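PDB 2ZNM: Thiol:disulfide interchange protein DsbA, which probably acts as a periplasmic thiol-disulfide oxidoreductase with a DsbA-like thioredoxin fold. Local coordinates for residues K49-D54 with E177-V182; Q98-E103 with G109-S114. All coordinates share one frame; numbering follows the deposited sequence.

Interaction 1. Residues K49-D54 with E177-V182; sequences KALPSD and ELVAKV
The carboxylate of Asp54 forms a salt bridge to the C-terminal helix 167-185 through its OD1 and Arg183 NH1, alongside the spot where Pro52 and Val179 touch. Asp54 itself stays marginal to that apolar contact, its OD1 4.9 Å from Val179 CG1. Pro52 and Val179 reach toward each other, the ring atom Pro52 CG lying 3.6 Å from the methyl Val179 CG1. The contact is small, burying 108 Å² in all, with Val179 buried while Leu51 and Pro52 remain partly exposed. CG1 is directed at the proline ring because it is anti to the backbone N of Val179 (chi1 170°); the other branch, CG2, then sits beside the N and serves a second neighbour. Leu51 supplies it: its CD2 comes to 4.2 Å from Val179 CG2, a looser approach than that of the proline. One valine is thus split between two consecutive residues of the turn, CG1 for Pro52 and CG2 for Leu51. The turn belongs to the beta-alpha-beta unit of the thioredoxin fold, in which strand 24-30 leads through helix 42-50 to the parallel strand 55-61. Leu51 is the first residue to leave helical geometry, and residues 51-54 carry the chain from that helix to the outer strand 55-61. Helix 167-185 packs against the same sheet: Val179 also touches Ile24 and Val26, and Leu51 touches Val26, so strand 24-30 lies beneath both partners. Asp54 joins the same strand by backbone hydrogen bonding to Ile24.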
# COMPACT_ATOMS: atom_id res chain seq x y z
N LYS A 49 -14.51 3.89 4.16
CA LYS A 49 -15.83 4.37 4.60
C LYS A 49 -15.77 5.19 5.89
O LYS A 49 -16.58 6.09 6.07
CB LYS A 49 -16.82 3.21 4.73
CG LYS A 49 -16.93 2.31 3.49
CD LYS A 49 -17.76 2.96 2.39
CE LYS A 49 -18.16 1.96 1.30
NZ LYS A 49 -16.98 1.34 0.62
N ALA A 50 -14.83 4.87 6.79
CA ALA A 50 -14.81 5.46 8.14
C ALA A 50 -14.03 6.77 8.23
O ALA A 50 -14.27 7.59 9.13
CB ALA A 50 -14.29 4.46 9.16
N LEU A 51 -13.10 6.96 7.29
CA LEU A 51 -12.28 8.17 7.24
C LEU A 51 -13.15 9.42 7.00
O LEU A 51 -14.18 9.33 6.35
CB LEU A 51 -11.21 8.05 6.14
CG LEU A 51 -9.97 7.21 6.44
CD1 LEU A 51 -9.10 7.10 5.21
CD2 LEU A 51 -9.16 7.75 7.61
N PRO A 52 -12.75 10.59 7.56
CA PRO A 52 -13.45 11.84 7.23
C PRO A 52 -13.26 12.25 5.76
O PRO A 52 -12.40 11.72 5.08
CB PRO A 52 -12.81 12.87 8.17
CG PRO A 52 -11.49 12.30 8.53
CD PRO A 52 -11.67 10.81 8.54
N SER A 53 -14.08 13.19 5.30
CA SER A 53 -14.09 13.63 3.89
C SER A 53 -12.77 14.22 3.36
O SER A 53 -12.50 14.14 2.16
CB SER A 53 -15.22 14.63 3.66
OG SER A 53 -16.49 14.05 3.95
N ASP A 54 -11.96 14.82 4.25
CA ASP A 54 -10.70 15.48 3.86
C ASP A 54 -9.46 14.57 4.00
O ASP A 54 -8.31 15.03 3.92
CB ASP A 54 -10.53 16.79 4.65
CG ASP A 54 -10.69 16.61 6.16
OD1 ASP A 54 -11.08 15.50 6.60
OD2 ASP A 54 -10.43 17.57 6.91
N GLU A 177 -8.28 9.43 15.00
CA GLU A 177 -7.79 10.44 15.94
C GLU A 177 -6.55 11.17 15.43
O GLU A 177 -6.39 12.36 15.67
CB GLU A 177 -7.49 9.80 17.31
CG GLU A 177 -8.72 9.59 18.20
CD GLU A 177 -8.36 9.19 19.64
OE1 GLU A 177 -7.46 8.34 19.83
OE2 GLU A 177 -8.99 9.74 20.58
N LEU A 178 -5.69 10.45 14.72
CA LEU A 178 -4.48 11.00 14.11
C LEU A 178 -4.78 11.95 12.96
O LEU A 178 -4.07 12.94 12.77
CB LEU A 178 -3.54 9.88 13.64
CG LEU A 178 -2.21 9.58 14.35
CD1 LEU A 178 -2.14 10.03 15.80
CD2 LEU A 178 -1.87 8.09 14.23
N VAL A 179 -5.81 11.64 12.18
CA VAL A 179 -6.27 12.52 11.12
C VAL A 179 -6.82 13.82 11.72
O VAL A 179 -6.60 14.90 11.18
CB VAL A 179 -7.33 11.82 10.22
CG1 VAL A 179 -7.99 12.81 9.27
CG2 VAL A 179 -6.69 10.68 9.43
N ALA A 180 -7.52 13.70 12.86
CA ALA A 180 -8.04 14.87 13.58
C ALA A 180 -6.91 15.68 14.24
O ALA A 180 -7.02 16.90 14.38
CB ALA A 180 -9.07 14.46 14.61
N LYS A 181 -5.84 14.99 14.63
CA LYS A 181 -4.64 15.62 15.17
C LYS A 181 -3.92 16.45 14.10
O LYS A 181 -3.56 17.61 14.33
CB LYS A 181 -3.69 14.56 15.75
CG LYS A 181 -2.45 15.11 16.45
CD LYS A 181 -1.62 13.99 17.06
CE LYS A 181 -0.28 14.49 17.59
NZ LYS A 181 -0.41 15.28 18.85
N VAL A 182 -3.72 15.85 12.93
CA VAL A 182 -3.07 16.50 11.79
C VAL A 182 -3.86 17.72 11.31
O VAL A 182 -3.29 18.79 11.11
CB VAL A 182 -2.79 15.47 10.62
CG1 VAL A 182 -2.49 16.16 9.31
CG2 VAL A 182 -1.65 14.52 10.99

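Interaction 2. Residues Q98-E103 with G109-S114; sequences QKIRLE and GKWALS
Leu102 CD1 stands 3.5 Å above the plane of the Trp111 indole but out past its rim, and Ile100 CD1 comes in on the same side, also obliquely, near the pyrrole end. The leucine methyl is 3.8 Å from Trp111 CD2 and equally close to CE3, so it sits just outside the ring outline beside CG, CD2 and CE3. The Ile100 and Trp111 side chains cross at about a right angle, with Ile100 CD1 3.6 Å from Trp111 CD1 and 3.7 Å from Trp111 CB. To get there, Ile100 places CG1 between its backbone N and carbonyl carbon (chi1 64°), and the otherwise extended branch ends at the ring. These contacts fasten the irregular connection after helix 84-97 to the following helix 105-113, within the helical region that DsbA-like proteins insert into the thioredoxin fold. The indole also touches Ala90, Val91 and Ala94 of helix 84-97 and Met74 of helix 69-81, while Leu102 rests on Val95 as well. Between the two contacting residues, Arg101 is the centre of an inverse gamma turn, with a weak bond from Leu102 N to Ile100 O. Glu103 CB stands 4.3 Å above the middle of the Arg101 guanidinium. Arg101 NH1 and Glu103 OE1 form a long ion pair in which no N-H points at the oxygen. Near the end of helix 105-113, Ser114 OG donates to Trp111 O at 2.8 Å, tilted 29° from the carbonyl plane, and Gln115 NE2 adds a weak bond to that oxygen.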
# COMPACT_ATOMS: atom_id res chain seq x y z
N GLN A 98 2.17 -19.53 -4.66
CA GLN A 98 3.62 -19.70 -4.89
C GLN A 98 4.00 -20.66 -6.05
O GLN A 98 5.14 -21.13 -6.11
CB GLN A 98 4.35 -20.13 -3.61
CG GLN A 98 4.34 -19.11 -2.50
CD GLN A 98 5.31 -19.47 -1.37
OE1 GLN A 98 4.99 -20.29 -0.50
NE2 GLN A 98 6.49 -18.86 -1.39
N LYS A 99 3.06 -20.91 -6.95
CA LYS A 99 3.31 -21.78 -8.11
C LYS A 99 4.16 -21.14 -9.22
O LYS A 99 4.77 -21.84 -10.02
CB LYS A 99 1.97 -22.30 -8.69
CG LYS A 99 1.16 -23.16 -7.73
CD LYS A 99 -0.32 -23.26 -8.11
CE LYS A 99 -1.00 -24.37 -7.32
NZ LYS A 99 -2.49 -24.43 -7.45
N ILE A 100 4.18 -19.82 -9.27
CA ILE A 100 4.94 -19.11 -10.31
C ILE A 100 5.71 -17.99 -9.63
O ILE A 100 5.25 -17.44 -8.62
CB ILE A 100 4.02 -18.55 -11.45
CG1 ILE A 100 3.05 -17.49 -10.92
CG2 ILE A 100 3.24 -19.67 -12.17
CD1 ILE A 100 2.03 -16.99 -11.94
N ARG A 101 6.88 -17.66 -10.17
CA ARG A 101 7.66 -16.55 -9.67
C ARG A 101 7.16 -15.24 -10.29
O ARG A 101 7.70 -14.76 -11.30
CB ARG A 101 9.16 -16.79 -9.94
CG ARG A 101 10.06 -15.68 -9.44
CD ARG A 101 11.50 -16.13 -9.24
NE ARG A 101 12.26 -15.10 -8.52
CZ ARG A 101 12.16 -14.88 -7.21
NH1 ARG A 101 11.35 -15.62 -6.46
NH2 ARG A 101 12.88 -13.92 -6.65
N LEU A 102 6.11 -14.67 -9.69
CA LEU A 102 5.46 -13.46 -10.22
C LEU A 102 6.38 -12.23 -10.23
O LEU A 102 6.09 -11.25 -10.92
CB LEU A 102 4.18 -13.17 -9.43
CG LEU A 102 3.06 -12.36 -10.09
CD1 LEU A 102 2.48 -13.04 -11.32
CD2 LEU A 102 1.95 -12.10 -9.10
N GLU A 103 7.48 -12.31 -9.46
CA GLU A 103 8.49 -11.24 -9.40
C GLU A 103 9.21 -11.07 -10.72
O GLU A 103 9.83 -10.05 -10.97
CB GLU A 103 9.54 -11.55 -8.33
CG GLU A 103 9.10 -11.32 -6.90
CD GLU A 103 8.54 -12.58 -6.25
OE1 GLU A 103 8.12 -13.52 -6.97
OE2 GLU A 103 8.53 -12.64 -5.00
N GLY A 109 3.93 -11.31 -17.06
CA GLY A 109 3.29 -11.12 -18.36
C GLY A 109 2.49 -12.32 -18.84
O GLY A 109 1.33 -12.17 -19.23
N LYS A 110 3.10 -13.50 -18.82
CA LYS A 110 2.39 -14.72 -19.20
C LYS A 110 1.19 -14.97 -18.28
O LYS A 110 0.12 -15.36 -18.75
CB LYS A 110 3.33 -15.94 -19.22
CG LYS A 110 4.36 -15.90 -20.35
CD LYS A 110 4.70 -17.30 -20.86
CE LYS A 110 5.43 -17.23 -22.20
NZ LYS A 110 5.37 -18.54 -22.93
N TRP A 111 1.37 -14.73 -16.98
CA TRP A 111 0.28 -14.85 -16.02
C TRP A 111 -0.89 -13.88 -16.31
O TRP A 111 -2.05 -14.30 -16.35
CB TRP A 111 0.78 -14.64 -14.58
CG TRP A 111 -0.32 -14.48 -13.57
CD1 TRP A 111 -1.02 -15.48 -12.96
CD2 TRP A 111 -0.85 -13.25 -13.05
NE1 TRP A 111 -1.95 -14.95 -12.09
CE2 TRP A 111 -1.87 -13.59 -12.13
CE3 TRP A 111 -0.56 -11.89 -13.26
CZ2 TRP A 111 -2.59 -12.62 -11.43
CZ3 TRP A 111 -1.27 -10.94 -12.58
CH2 TRP A 111 -2.28 -11.31 -11.67
N ALA A 112 -0.56 -12.61 -16.53
CA ALA A 112 -1.56 -11.56 -16.75
C ALA A 112 -2.45 -11.85 -17.95
O ALA A 112 -3.67 -11.68 -17.88
CB ALA A 112 -0.89 -10.21 -16.91
N LEU A 113 -1.84 -12.29 -19.04
CA LEU A 113 -2.55 -12.55 -20.29
C LEU A 113 -3.52 -13.75 -20.22
O LEU A 113 -4.55 -13.76 -20.90
CB LEU A 113 -1.56 -12.71 -21.45
CG LEU A 113 -1.04 -11.49 -22.25
CD1 LEU A 113 -2.14 -10.90 -23.12
CD2 LEU A 113 -0.41 -10.41 -21.39
N SER A 114 -3.21 -14.73 -19.38
CA SER A 114 -4.06 -15.91 -19.16
C SER A 114 -5.24 -15.68 -18.19
O SER A 114 -6.09 -16.56 -18.03
CB SER A 114 -3.21 -17.09 -18.67
OG SER A 114 -2.69 -16.84 -17.37

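Interactions 1 and 2 lie on opposite sides of the chain's centre, their own centres 38 Å apart and their nearest atoms about 23 Å apart, and they do not touch. In sequence, interaction 2 falls wholly within the 122 residues separating the two segments of interaction 1. The outer pair, 49-54 with 177-182, joins early and late elements of the thioredoxin fold; the inner pair, 98-103 with 109-114, holds together neighbouring parts of the helical insertion. The predicted redox-active pair, Cys34 and Cys37, falls between strand 24-30 and helix 42-50, the helix that leads into interaction 1; its disulfide is not formed in this structure.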